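Local atomic coordinates of hypothetical protein XAC2396 (Xanthomonas axonopodis pv. citri, PDB entry 2G3W), a protein that is of unknown function but adopts a compact fold built around a variation of the PD-(D/E)XK nuclease motif. Residues L29-H32 / P33-D37; G108-A111 / T112-W115; I14-M17 / D18-Y21. All blocks are in the same frame, centred on the assembly; numbering follows the deposited sequence. Where two conformers were deposited one is given.

Contact 1. Residues L29-H32 / P33-D37; sequences LAQH and PSETD
From H32 to E35 the backbone makes a type I beta turn, closed by E35 N donating to H32 O at 3.0 Å. It belongs to a strand-turn-helix connection: strand 21-31 ends at Q31, and T36 is the N-cap of helix 37-49, its OG1 accepting from R39 N. P33 suits the first inner corner, since its ring holds phi (-55° here) near the type I value and the turn needs no N-H from it. The same ring sets CD over one face of the H32 imidazole, 3.5 Å from its centroid, in a CH-pi contact.

Q31 ties the strand end to the helix start. With CG anti to the backbone N (chi1 -177°) and the chain extended beyond it, the amide reaches the end of the turn and the first helical residue. NE2 spends one hydrogen on E35 O at 2.8 Å and the other on D37 OD1 at 3.0 Å; both bonds are nearly straight, and both acceptors lie close to the amide plane. The carbonyl of E35 is met from above its plane, whereas D37 OD1 offers its anti lone pair. R8 NE donates to Q31 OE1, so all three bonds agree on the rotation of this buried amide, a task suited to glutamine, donor and acceptor on one flat group.

The extended side chain of E35 runs back toward the strand end. Its OE2 forms salt bridges with R39 and R43 of helix 37-49, which should stabilise its buried charge, while OE1 takes a weak bond from H32 N at 3.3 Å.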
loop_
_atom_site.group_PDB
_atom_site.type_symbol
_atom_site.label_atom_id
_atom_site.label_comp_id
_atom_site.label_asym_id
_atom_site.label_seq_id
_atom_site.Cartn_x
_atom_site.Cartn_y
_atom_site.Cartn_z
ATOM N N LEU A 29 16.246 -21.101 -13.991
ATOM C CA LEU A 29 16.973 -19.926 -13.504
ATOM C C LEU A 29 18.442 -20.213 -13.477
ATOM O O LEU A 29 18.873 -21.203 -12.869
ATOM C CB LEU A 29 16.523 -19.507 -12.086
ATOM C CG LEU A 29 15.103 -19.033 -11.832
ATOM C CD1 LEU A 29 14.242 -20.250 -11.486
ATOM C CD2 LEU A 29 15.129 -18.031 -10.671
ATOM N N ALA A 30 19.210 -19.376 -14.171
ATOM C CA ALA A 30 20.666 -19.485 -14.149
ATOM C C ALA A 30 21.132 -18.664 -12.962
ATOM O O ALA A 30 20.931 -17.476 -12.949
ATOM C CB ALA A 30 21.274 -18.934 -15.430
ATOM N N GLN A 31 21.748 -19.289 -11.971
ATOM C CA GLN A 31 22.258 -18.548 -10.806
ATOM C C GLN A 31 23.690 -18.060 -11.054
ATOM O O GLN A 31 24.620 -18.857 -11.119
ATOM C CB GLN A 31 22.237 -19.409 -9.546
ATOM C CG GLN A 31 22.689 -18.642 -8.296
ATOM C CD GLN A 31 22.410 -19.400 -7.006
ATOM O OE1 GLN A 31 21.938 -20.532 -7.031
ATOM N NE2 GLN A 31 22.693 -18.765 -5.869
ATOM N N HIS A 32 23.842 -16.749 -11.200
ATOM C CA HIS A 32 25.152 -16.120 -11.453
ATOM C C HIS A 32 26.090 -16.451 -10.289
ATOM O O HIS A 32 25.632 -16.585 -9.159
ATOM C CB HIS A 32 24.953 -14.596 -11.584
ATOM C CG HIS A 32 26.208 -13.836 -11.910
ATOM N ND1 HIS A 32 26.592 -13.543 -13.203
ATOM C CD2 HIS A 32 27.156 -13.294 -11.106
ATOM C CE1 HIS A 32 27.730 -12.870 -13.180
ATOM N NE2 HIS A 32 28.095 -12.708 -11.919
ATOM N N PRO A 33 27.399 -16.616 -10.556
ATOM C CA PRO A 33 28.328 -16.849 -9.444
ATOM C C PRO A 33 28.292 -15.772 -8.343
ATOM O O PRO A 33 28.566 -16.090 -7.201
ATOM C CB PRO A 33 29.696 -16.896 -10.134
ATOM C CG PRO A 33 29.394 -17.278 -11.525
ATOM C CD PRO A 33 28.090 -16.650 -11.859
ATOM N N SER A 34 27.929 -14.529 -8.670
ATOM C CA SER A 34 27.812 -13.466 -7.652
ATOM C C SER A 34 26.426 -13.357 -6.980
ATOM O O SER A 34 26.208 -12.510 -6.071
ATOM C CB SER A 34 28.251 -12.102 -8.229
ATOM O OG SER A 34 29.638 -12.099 -8.548
ATOM N N GLU A 35 25.492 -14.217 -7.395
ATOM C CA GLU A 35 24.114 -14.179 -6.889
ATOM C C GLU A 35 23.943 -15.175 -5.760
ATOM O O GLU A 35 24.175 -16.370 -5.951
ATOM C CB GLU A 35 23.126 -14.492 -8.024
ATOM C CG GLU A 35 21.635 -14.511 -7.628
ATOM C CD GLU A 35 20.746 -14.624 -8.859
ATOM O OE1 GLU A 35 21.178 -15.319 -9.797
ATOM O OE2 GLU A 35 19.637 -14.020 -8.916
ATOM N N THR A 36 23.537 -14.687 -4.589
ATOM C CA THR A 36 23.350 -15.556 -3.413
ATOM C C THR A 36 22.117 -16.408 -3.606
ATOM O O THR A 36 21.238 -16.068 -4.426
ATOM C CB THR A 36 23.130 -14.757 -2.108
ATOM O OG1 THR A 36 22.045 -13.825 -2.286
ATOM C CG2 THR A 36 24.403 -14.026 -1.684
ATOM N N ASP A 37 22.020 -17.484 -2.829
ATOM C CA ASP A 37 20.781 -18.285 -2.764
ATOM C C ASP A 37 19.552 -17.441 -2.410
ATOM O O ASP A 37 18.486 -17.580 -3.012
ATOM C CB ASP A 37 20.950 -19.406 -1.740
ATOM C CG ASP A 37 21.935 -20.450 -2.182
ATOM O OD1 ASP A 37 22.439 -20.421 -3.334
ATOM O OD2 ASP A 37 22.203 -21.333 -1.368
#

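Contact 2. Residues G108-A111 / T112-W115; sequences GGQA and TETW
G108 N donates to T112 OG1 at the start of helix 110-123, the helix of a beta-alpha-beta unit that runs from strand 101-106 to strand 129-133. G109, the N-cap residue, has a phi of 80°, easy for glycine.

Followed outward, the T112 side chain turns back on the residues before the helix. Its CB rests 3.5 Å from G109 O. A chi1 of -57° then sets OG1 beside the residue's own backbone N, aimed at G108, whose N comes to 2.7 Å along a somewhat bent bond. G108 CA lies 3.2 Å from the same OG1, and a side chain there would crowd the hydroxyl, so glycine suits the place. Q86 NE2 is a second donor to this oxygen, so the buried hydroxyl joins the helix start to a neighbouring loop; T112 also packs against E133 of strand 129-133.

G109 O accepts from E113 N at 3.2 Å, nearly in line with its own C=O bond, and more weakly from T112 N. E113 packs against Y22 of the second subunit. The first turn continues with T114 N to Q110 O and W115 N to A111 O. T114 is tolerated on the exposed side, where its hydroxyl can pair with carbonyls behind it: OG1 is 2.8 Å from A111 O and 3.1 Å from Q110 O, and its one proton may go to either.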
loop_
_atom_site.group_PDB
_atom_site.type_symbol
_atom_site.label_atom_id
_atom_site.label_comp_id
_atom_site.label_asym_id
_atom_site.label_seq_id
_atom_site.Cartn_x
_atom_site.Cartn_y
_atom_site.Cartn_z
ATOM N N GLY A 108 16.585 -5.736 2.122
ATOM C CA GLY A 108 17.885 -5.646 2.792
ATOM C C GLY A 108 17.795 -5.191 4.236
ATOM O O GLY A 108 18.816 -4.898 4.832
ATOM N N GLY A 109 16.576 -5.132 4.791
ATOM C CA GLY A 109 16.411 -4.935 6.227
ATOM C C GLY A 109 16.582 -3.449 6.529
ATOM O O GLY A 109 16.055 -2.627 5.810
ATOM N N GLN A 110 17.352 -3.103 7.552
ATOM C CA GLN A 110 17.542 -1.693 7.889
ATOM C C GLN A 110 18.026 -0.819 6.717
ATOM O O GLN A 110 17.625 0.344 6.590
ATOM C CB GLN A 110 18.510 -1.553 9.076
ATOM C CG GLN A 110 17.859 -1.811 10.426
ATOM C CD GLN A 110 17.194 -0.574 11.033
ATOM O OE1 GLN A 110 16.719 0.321 10.318
ATOM N NE2 GLN A 110 17.162 -0.525 12.368
ATOM N N ALA A 111 18.908 -1.373 5.889
ATOM C CA ALA A 111 19.433 -0.666 4.719
ATOM C C ALA A 111 18.309 -0.218 3.783
ATOM O O ALA A 111 18.359 0.877 3.209
ATOM C CB ALA A 111 20.405 -1.551 3.969
ATOM N N THR A 112 17.331 -1.093 3.583
ATOM C CA THR A 112 16.208 -0.805 2.712
ATOM C C THR A 112 15.255 0.247 3.304
ATOM O O THR A 112 14.764 1.100 2.573
ATOM C CB THR A 112 15.439 -2.083 2.358
ATOM O OG1 THR A 112 16.333 -3.033 1.754
ATOM C CG2 THR A 112 14.304 -1.780 1.387
ATOM N N GLU A 113 14.999 0.187 4.610
ATOM C CA GLU A 113 14.241 1.259 5.291
ATOM C C GLU A 113 14.977 2.608 5.240
ATOM O O GLU A 113 14.382 3.638 4.943
ATOM C CB GLU A 113 13.966 0.899 6.751
ATOM C CG GLU A 113 13.300 2.068 7.529
ATOM C CD GLU A 113 12.800 1.658 8.888
ATOM O OE1 GLU A 113 13.638 1.296 9.748
ATOM O OE2 GLU A 113 11.567 1.695 9.092
ATOM N N THR A 114 16.272 2.597 5.517
ATOM C CA THR A 114 17.060 3.823 5.422
ATOM C C THR A 114 17.077 4.395 3.990
ATOM O O THR A 114 16.850 5.597 3.795
ATOM C CB THR A 114 18.463 3.626 5.970
ATOM O OG1 THR A 114 19.132 2.629 5.188
ATOM C CG2 THR A 114 18.372 3.166 7.403
ATOM N N TRP A 115 17.294 3.531 3.013
ATOM C CA TRP A 115 17.187 3.881 1.591
ATOM C C TRP A 115 15.821 4.543 1.281
ATOM O O TRP A 115 15.758 5.642 0.716
ATOM C CB TRP A 115 17.389 2.646 0.721
ATOM C CG TRP A 115 17.139 2.869 -0.754
ATOM C CD1 TRP A 115 18.011 3.385 -1.671
ATOM C CD2 TRP A 115 15.951 2.517 -1.486
ATOM N NE1 TRP A 115 17.427 3.406 -2.926
ATOM C CE2 TRP A 115 16.164 2.883 -2.836
ATOM C CE3 TRP A 115 14.718 1.983 -1.119
ATOM C CZ2 TRP A 115 15.196 2.703 -3.827
ATOM C CZ3 TRP A 115 13.741 1.804 -2.117
ATOM C CH2 TRP A 115 13.990 2.173 -3.449
#

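Contact 3. Residues I14-M17 / D18-Y21; sequences ISDM and DRGY
D16 and Y21 face each other as an antiparallel hydrogen-bonded pair, D16 N giving to Y21 O at 2.8 Å and Y21 N to D16 O at 3.1 Å. Between them M17-G20 form the loop of a beta hairpin. G20 and Y21 both lie opposite D16, which makes a G1 beta bulge; glycine fits because its phi is positive (69°), and its N adds a weak bond to D16 O.

The D16 carboxylate braces the loop by accepting a backbone N-H of it: a chi1 of -171° swings the group over the loop, opposite the residue's own N, and OD1 receives R19 N at 3.0 Å from above the carboxylate plane. A charged acceptor with two oxygens serves well: OD2 separately accepts from a water 2.9 Å away, which takes a hydrogen from R19 NH1 at 2.6 Å. D16 and R19 are thus linked through water, their planes steeply inclined, with NE 4.2 Å from OD2 and no direct salt bridge. R19 NH1 lies 3.6 Å above one face of the Y21 ring, near its rim, while I14 CG2 touches the ring's CD2 at the edge.

Further out, A51 O accepts from R19 NH2, the Y21 hydroxyl bonds to H25 NE2, and the D18 carboxylate takes D158 N and G159 N from the neighbouring hairpin turn. R54 of the second subunit makes a long, weak ion pair with D18. The loop closes the hairpin of strands 6-16 and 21-31 at one edge of the sheet, where 21-31 is outermost within this chain and 6-16 adjoins strand 149-157.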
loop_
_atom_site.group_PDB
_atom_site.type_symbol
_atom_site.label_atom_id
_atom_site.label_comp_id
_atom_site.label_asym_id
_atom_site.label_seq_id
_atom_site.Cartn_x
_atom_site.Cartn_y
_atom_site.Cartn_z
ATOM N N ILE A 14 0.557 -21.432 -8.836
ATOM C CA ILE A 14 0.198 -20.120 -8.279
ATOM C C ILE A 14 -1.319 -19.997 -8.112
ATOM O O ILE A 14 -2.090 -20.344 -9.003
ATOM C CB ILE A 14 0.753 -18.975 -9.151
ATOM C CG1 ILE A 14 2.264 -19.144 -9.339
ATOM C CG2 ILE A 14 0.410 -17.575 -8.541
ATOM C CD1 ILE A 14 2.927 -17.984 -10.050
ATOM N N SER A 15 -1.721 -19.545 -6.928
ATOM C CA SER A 15 -3.108 -19.265 -6.606
ATOM C C SER A 15 -3.156 -17.860 -6.044
ATOM O O SER A 15 -2.965 -17.643 -4.841
ATOM C CB SER A 15 -3.628 -20.259 -5.582
ATOM O OG SER A 15 -3.687 -21.546 -6.145
ATOM N N ASP A 16 -3.387 -16.903 -6.929
ATOM C CA ASP A 16 -3.406 -15.509 -6.532
ATOM C C ASP A 16 -4.855 -15.040 -6.460
ATOM O O ASP A 16 -5.460 -14.729 -7.483
ATOM C CB ASP A 16 -2.609 -14.661 -7.526
ATOM C CG ASP A 16 -2.417 -13.219 -7.054
ATOM O OD1 ASP A 16 -3.221 -12.686 -6.264
ATOM O OD2 ASP A 16 -1.430 -12.603 -7.477
HETATM N N MSE A 17 -5.396 -15.003 -5.245
HETATM C CA MSE A 17 -6.743 -14.491 -4.956
HETATM C C MSE A 17 -6.869 -13.014 -5.327
HETATM O O MSE A 17 -7.902 -12.549 -5.800
HETATM C CB MSE A 17 -7.044 -14.628 -3.461
HETATM C CG MSE A 17 -7.762 -15.893 -3.026
HETATM SE SE MSE A 17 -7.833 -16.145 -1.054
HETATM C CE MSE A 17 -7.259 -14.374 -0.419
ATOM N N ASP A 18 -5.803 -12.261 -5.076
ATOM C CA ASP A 18 -5.812 -10.812 -5.296
ATOM C C ASP A 18 -5.952 -10.401 -6.776
ATOM O O ASP A 18 -6.605 -9.394 -7.081
ATOM C CB ASP A 18 -4.565 -10.156 -4.665
ATOM C CG ASP A 18 -4.500 -10.327 -3.145
ATOM O OD1 ASP A 18 -5.537 -10.602 -2.519
ATOM O OD2 ASP A 18 -3.400 -10.173 -2.561
ATOM N N ARG A 19 -5.366 -11.192 -7.678
ATOM C CA ARG A 19 -5.299 -10.871 -9.117
ATOM C C ARG A 19 -6.352 -11.593 -9.945
ATOM O O ARG A 19 -6.626 -11.200 -11.082
ATOM C CB ARG A 19 -3.942 -11.282 -9.709
ATOM C CG ARG A 19 -2.782 -10.325 -9.526
ATOM C CD ARG A 19 -1.464 -11.036 -9.950
ATOM N NE ARG A 19 -1.295 -11.052 -11.400
ATOM C CZ ARG A 19 -0.441 -11.810 -12.077
ATOM N NH1 ARG A 19 0.356 -12.669 -11.454
ATOM N NH2 ARG A 19 -0.409 -11.716 -13.399
ATOM N N GLY A 20 -6.901 -12.672 -9.394
ATOM C CA GLY A 20 -7.631 -13.636 -10.192
ATOM C C GLY A 20 -6.685 -14.401 -11.105
ATOM O O GLY A 20 -7.031 -14.714 -12.248
ATOM N N TYR A 21 -5.495 -14.715 -10.592
ATOM C CA TYR A 21 -4.472 -15.415 -11.363
ATOM C C TYR A 21 -4.183 -16.820 -10.837
ATOM O O TYR A 21 -3.654 -16.987 -9.734
ATOM C CB TYR A 21 -3.175 -14.603 -11.393
ATOM C CG TYR A 21 -2.146 -15.151 -12.346
ATOM C CD1 TYR A 21 -2.162 -14.789 -13.690
ATOM C CD2 TYR A 21 -1.163 -16.038 -11.911
ATOM C CE1 TYR A 21 -1.227 -15.295 -14.582
ATOM C CE2 TYR A 21 -0.213 -16.546 -12.787
ATOM C CZ TYR A 21 -0.245 -16.164 -14.117
ATOM O OH TYR A 21 0.676 -16.656 -14.995
HETATM O O HOH W 1 0.620 -13.726 -9.130
#

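Overall arrangement
Contacts 1 and 3 belong to the same pair of neighbouring strands: contact 3 is the turn leading from strand 6-16 into strand 21-31, and contact 1 is where strand 21-31 gives way to helix 37-49. Their centres are 28 Å apart, on opposite sides of the chain's centre. Contact 2 begins helix 110-123, which joins strands 101-106 and 129-133 of the same sheet, away from the hairpin; its centre is 22 Å from that of contact 1 and 29 Å from that of contact 3. None touches another; the nearest atoms of contacts 1 and 2 are about 10 Å apart. Contacts 2 and 3 both reach the second subunit. The function being unknown, no active site can be assigned to relate them.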